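Local structure of b11L5F_LGL (Synthetic construct, 6CZG) at residues S3-L11 / V61-M69. The protein is a computationally designed beta barrel that probably binds a small ligand in its interior, as its fluorescence-activating relatives are meant to. Residues are numbered along the deposited sequence; the frame is centred on the assembly and turned at random.
Sequences SMCRAASLL and VTCKTPDTM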
ATOM      1  N   SER A   3      -5.501  -8.148  16.102  1.00 39.84           N
ATOM      2  CA  SER A   3      -5.057  -6.760  16.067  1.00 32.29           C
ATOM      3  C   SER A   3      -6.147  -5.904  16.698  1.00 28.56           C
ATOM      4  O   SER A   3      -7.182  -6.409  17.140  1.00 29.38           O
ATOM      5  CB  SER A   3      -4.736  -6.313  14.639  1.00 32.43           C
ATOM      6  OG  SER A   3      -5.887  -6.359  13.818  1.00 31.67           O
ATOM      7  N   MET A   4      -5.905  -4.595  16.742  1.00 26.34           N
ATOM      8  CA  MET A   4      -6.832  -3.659  17.362  1.00 26.62           C
ATOM      9  C   MET A   4      -7.752  -2.982  16.351  1.00 29.82           C
ATOM     10  O   MET A   4      -8.521  -2.092  16.728  1.00 30.48           O
ATOM     11  CB  MET A   4      -6.061  -2.606  18.160  1.00 26.55           C
ATOM     12  CG  MET A   4      -5.445  -3.144  19.439  1.00 30.79           C
ATOM     13  SD  MET A   4      -6.656  -3.382  20.755  1.00 41.82           S
ATOM     14  CE  MET A   4      -6.811  -1.711  21.377  1.00 34.01           C
ATOM     15  N   CYS A   5      -7.687  -3.378  15.081  1.00 26.42           N
ATOM     16  CA  CYS A   5      -8.637  -2.915  14.079  1.00 22.35           C
ATOM     17  C   CYS A   5      -8.750  -3.979  12.996  1.00 28.25           C
ATOM     18  O   CYS A   5      -7.757  -4.622  12.645  1.00 24.11           O
ATOM     19  CB  CYS A   5      -8.229  -1.559  13.490  1.00 24.38           C
ATOM     20  SG  CYS A   5      -6.805  -1.568  12.385  1.00 21.13           S
ATOM     21  N   ARG A   6      -9.975  -4.166  12.490  1.00 23.87           N
ATOM     22  CA  ARG A   6     -10.268  -5.262  11.567  1.00 28.81           C
ATOM     23  C   ARG A   6      -9.336  -5.259  10.359  1.00 24.98           C
ATOM     24  O   ARG A   6      -8.844  -6.316   9.938  1.00 24.60           O
ATOM     25  CB  ARG A   6     -11.726  -5.169  11.115  1.00 29.97           C
ATOM     26  CG  ARG A   6     -12.359  -6.486  10.701  1.00 36.78           C
ATOM     27  CD  ARG A   6     -13.872  -6.418  10.848  1.00 40.22           C
ATOM     28  NE  ARG A   6     -14.465  -5.462   9.916  1.00 39.09           N
ATOM     29  CZ  ARG A   6     -15.768  -5.222   9.816  1.00 48.46           C
ATOM     30  NH1 ARG A   6     -16.626  -5.870  10.592  1.00 57.29           N
ATOM     31  NH2 ARG A   6     -16.214  -4.333   8.939  1.00 47.28           N
ATOM     32  N   ALA A   7      -9.089  -4.079   9.785  1.00 21.93           N
ATOM     33  CA  ALA A   7      -8.220  -3.981   8.616  1.00 27.93           C
ATOM     34  C   ALA A   7      -6.837  -4.549   8.903  1.00 24.49           C
ATOM     35  O   ALA A   7      -6.281  -5.294   8.085  1.00 20.70           O
ATOM     36  CB  ALA A   7      -8.123  -2.526   8.157  1.00 21.60           C
ATOM     37  N   ALA A   8      -6.264  -4.212  10.061  1.00 20.19           N
ATOM     38  CA  ALA A   8      -4.963  -4.763  10.426  1.00 22.06           C
ATOM     39  C   ALA A   8      -5.023  -6.273  10.603  1.00 22.31           C
ATOM     40  O   ALA A   8      -4.026  -6.965  10.365  1.00 20.32           O
ATOM     41  CB  ALA A   8      -4.447  -4.101  11.703  1.00 23.88           C
ATOM     42  N   SER A   9      -6.175  -6.804  11.020  1.00 23.92           N
ATOM     43  CA  SER A   9      -6.314  -8.249  11.154  1.00 22.33           C
ATOM     44  C   SER A   9      -6.396  -8.936   9.798  1.00 25.86           C
ATOM     45  O   SER A   9      -5.968 -10.088   9.664  1.00 30.52           O
ATOM     46  CB  SER A   9      -7.547  -8.586  11.993  1.00 25.77           C
ATOM     47  OG  SER A   9      -7.224  -8.649  13.372  1.00 31.61           O
ATOM     48  N   LEU A  10      -6.935  -8.255   8.785  1.00 24.70           N
ATOM     49  CA  LEU A  10      -7.122  -8.864   7.472  1.00 24.34           C
ATOM     50  C   LEU A  10      -5.993  -8.569   6.490  1.00 25.66           C
ATOM     51  O   LEU A  10      -5.924  -9.218   5.442  1.00 24.04           O
ATOM     52  CB  LEU A  10      -8.451  -8.402   6.864  1.00 27.31           C
ATOM     53  CG  LEU A  10      -9.709  -8.872   7.595  1.00 25.18           C
ATOM     54  CD1 LEU A  10     -10.959  -8.406   6.865  1.00 19.36           C
ATOM     55  CD2 LEU A  10      -9.704 -10.386   7.748  1.00 26.51           C
ATOM     56  N   LEU A  11      -5.110  -7.620   6.798  1.00 23.41           N
ATOM     57  CA  LEU A  11      -4.060  -7.199   5.873  1.00 21.74           C
ATOM     58  C   LEU A  11      -2.865  -8.144   5.702  1.00 25.28           C
ATOM     59  O   LEU A  11      -2.299  -8.176   4.602  1.00 21.52           O
ATOM     60  CB  LEU A  11      -3.540  -5.820   6.287  1.00 25.30           C
ATOM     61  CG  LEU A  11      -4.244  -4.640   5.612  1.00 20.08           C
ATOM     62  CD1 LEU A  11      -3.679  -3.317   6.102  1.00 20.63           C
ATOM     63  CD2 LEU A  11      -4.143  -4.750   4.096  1.00 18.21           C
ATOM     64  N   VAL A  61       1.835   0.617   8.025  1.00 21.52           N
ATOM     65  CA  VAL A  61       0.420   0.952   7.994  1.00 21.27           C
ATOM     66  C   VAL A  61      -0.101   0.911   9.422  1.00 17.79           C
ATOM     67  O   VAL A  61       0.259   0.021  10.202  1.00 22.42           O
ATOM     68  CB  VAL A  61      -0.382  -0.002   7.082  1.00 22.42           C
ATOM     69  CG1 VAL A  61      -0.091   0.300   5.620  1.00 24.32           C
ATOM     70  CG2 VAL A  61      -0.054  -1.448   7.399  1.00 23.02           C
ATOM     71  N   THR A  62      -0.942   1.881   9.762  1.00 17.17           N
ATOM     72  CA  THR A  62      -1.402   2.085  11.126  1.00 20.64           C
ATOM     73  C   THR A  62      -2.921   2.118  11.154  1.00 22.66           C
ATOM     74  O   THR A  62      -3.549   2.722  10.282  1.00 21.24           O
ATOM     75  CB  THR A  62      -0.846   3.391  11.705  1.00 16.95           C
ATOM     76  OG1 THR A  62       0.583   3.315  11.781  1.00 25.21           O
ATOM     77  CG2 THR A  62      -1.414   3.648  13.087  1.00 18.53           C
ATOM     78  N   CYS A  63      -3.503   1.457  12.155  1.00 21.46           N
ATOM     79  CA  CYS A  63      -4.946   1.499  12.352  1.00 23.14           C
ATOM     80  C   CYS A  63      -5.438   2.939  12.407  1.00 21.98           C
ATOM     81  O   CYS A  63      -4.934   3.754  13.183  1.00 21.10           O
ATOM     82  CB  CYS A  63      -5.325   0.768  13.642  1.00 19.23           C
ATOM     83  SG  CYS A  63      -5.241  -1.038  13.571  1.00 21.81           S
ATOM     84  N   LYS A  64      -6.417   3.249  11.558  1.00 22.20           N
ATOM     85  CA  LYS A  64      -7.074   4.549  11.546  1.00 22.25           C
ATOM     86  C   LYS A  64      -8.504   4.444  12.057  1.00 27.15           C
ATOM     87  O   LYS A  64      -8.872   5.102  13.033  1.00 32.38           O
ATOM     88  CB  LYS A  64      -7.049   5.131  10.126  1.00 26.46           C
ATOM     89  CG  LYS A  64      -7.112   6.643  10.053  1.00 28.20           C
ATOM     90  CD  LYS A  64      -7.719   7.081   8.731  1.00 27.52           C
ATOM     91  CE  LYS A  64      -7.716   8.590   8.585  1.00 31.79           C
ATOM     92  NZ  LYS A  64      -7.543   9.000   7.164  1.00 33.17           N
ATOM     93  N   THR A  65      -9.320   3.622  11.412  1.00 28.11           N
ATOM     94  CA  THR A  65     -10.641   3.234  11.875  1.00 26.37           C
ATOM     95  C   THR A  65     -10.732   1.725  11.742  1.00 28.65           C
ATOM     96  O   THR A  65      -9.868   1.101  11.116  1.00 28.13           O
ATOM     97  CB  THR A  65     -11.751   3.923  11.058  1.00 24.84           C
ATOM     98  OG1 THR A  65     -11.762   3.401   9.725  1.00 26.52           O
ATOM     99  CG2 THR A  65     -11.544   5.432  11.015  1.00 21.65           C
ATOM    100  N   PRO A  66     -11.766   1.090  12.343  1.00 26.03           N
ATOM    101  CA  PRO A  66     -11.903  -0.371  12.233  1.00 25.65           C
ATOM    102  C   PRO A  66     -11.647  -0.939  10.844  1.00 25.44           C
ATOM    103  O   PRO A  66     -11.124  -2.051  10.721  1.00 30.91           O
ATOM    104  CB  PRO A  66     -13.354  -0.601  12.666  1.00 25.59           C
ATOM    105  CG  PRO A  66     -13.571   0.439  13.708  1.00 31.05           C
ATOM    106  CD  PRO A  66     -12.742   1.645  13.302  1.00 30.34           C
ATOM    107  N   ASP A  67     -11.991  -0.193   9.793  1.00 21.39           N
ATOM    108  CA  ASP A  67     -11.804  -0.667   8.428  1.00 25.71           C
ATOM    109  C   ASP A  67     -10.858   0.197   7.601  1.00 26.02           C
ATOM    110  O   ASP A  67     -10.766  -0.008   6.384  1.00 23.98           O
ATOM    111  CB  ASP A  67     -13.157  -0.770   7.714  1.00 28.70           C
ATOM    112  CG  ASP A  67     -14.122  -1.699   8.423  1.00 34.99           C
ATOM    113  OD1 ASP A  67     -13.666  -2.715   8.988  1.00 35.82           O
ATOM    114  OD2 ASP A  67     -15.339  -1.415   8.410  1.00 41.84           O
ATOM    115  N   THR A  68     -10.150   1.152   8.207  1.00 23.25           N
ATOM    116  CA  THR A  68      -9.226   1.998   7.461  1.00 22.59           C
ATOM    117  C   THR A  68      -7.887   2.095   8.176  1.00 27.72           C
ATOM    118  O   THR A  68      -7.818   2.101   9.411  1.00 25.30           O
ATOM    119  CB  THR A  68      -9.774   3.420   7.237  1.00 21.80           C
ATOM    120  OG1 THR A  68      -9.868   4.102   8.493  1.00 21.76           O
ATOM    121  CG2 THR A  68     -11.144   3.382   6.568  1.00 22.90           C
ATOM    122  N   MET A  69      -6.823   2.188   7.378  1.00 20.06           N
ATOM    123  CA  MET A  69      -5.458   2.303   7.865  1.00 21.03           C
ATOM    124  C   MET A  69      -4.780   3.510   7.232  1.00 22.47           C
ATOM    125  O   MET A  69      -5.112   3.914   6.113  1.00 21.77           O
ATOM    126  CB  MET A  69      -4.631   1.046   7.548  1.00 20.92           C
ATOM    127  CG  MET A  69      -5.332  -0.269   7.836  1.00 21.36           C
ATOM    128  SD  MET A  69      -4.962  -0.904   9.480  1.00 33.46           S
ATOM    129  CE  MET A  69      -3.179  -1.032   9.399  1.00 23.95           C
TER
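A disulfide between Cys-5 and Cys-63 ties the short helix 6-10 to one end of the designed eight-stranded antiparallel beta barrel. The helix sits against the turn between strands 54-65 and 68-75, a type I turn from Thr-65 to Thr-68 beside a classic beta bulge at Lys-64 and Thr-65. Cys-5 is the N-cap residue. A chi1 of 72° turns its SG toward strand 54-65, where it bonds to Cys-63 SG at 2.0 Å, with a disulfide torsion of -82°. Met-69 backs this bridge from the barrel side. Its chain bends twice, and SD comes within 3.5 Å of Cys-5 SG. Met-69 CG packs on Ala-7 CB at 3.6 Å, and the Met-69 side chain meets that of Leu-11 tip to tip. Leu-41 of strand 40-48 also touches Met-69 and Ala-8. At the outer side, Arg-6 and Asp-67 run side by side and form a salt bridge. Their guanidinium and carboxylate planes are only 15° apart, but the individual hydrogen bonds are bent and weak. Asp-67 OD1 takes both Arg-6 NE and NH2, each at 3.0 Å. An asparagine in place of Asp-67 would probably leave the Arg-6 charge without its mate and weaken this link between helix and turn. Next to this pair, the first turn of the helix bonds to the turn residue Pro-66: Ala-7 N donates to Pro-66 O at 3.0 Å.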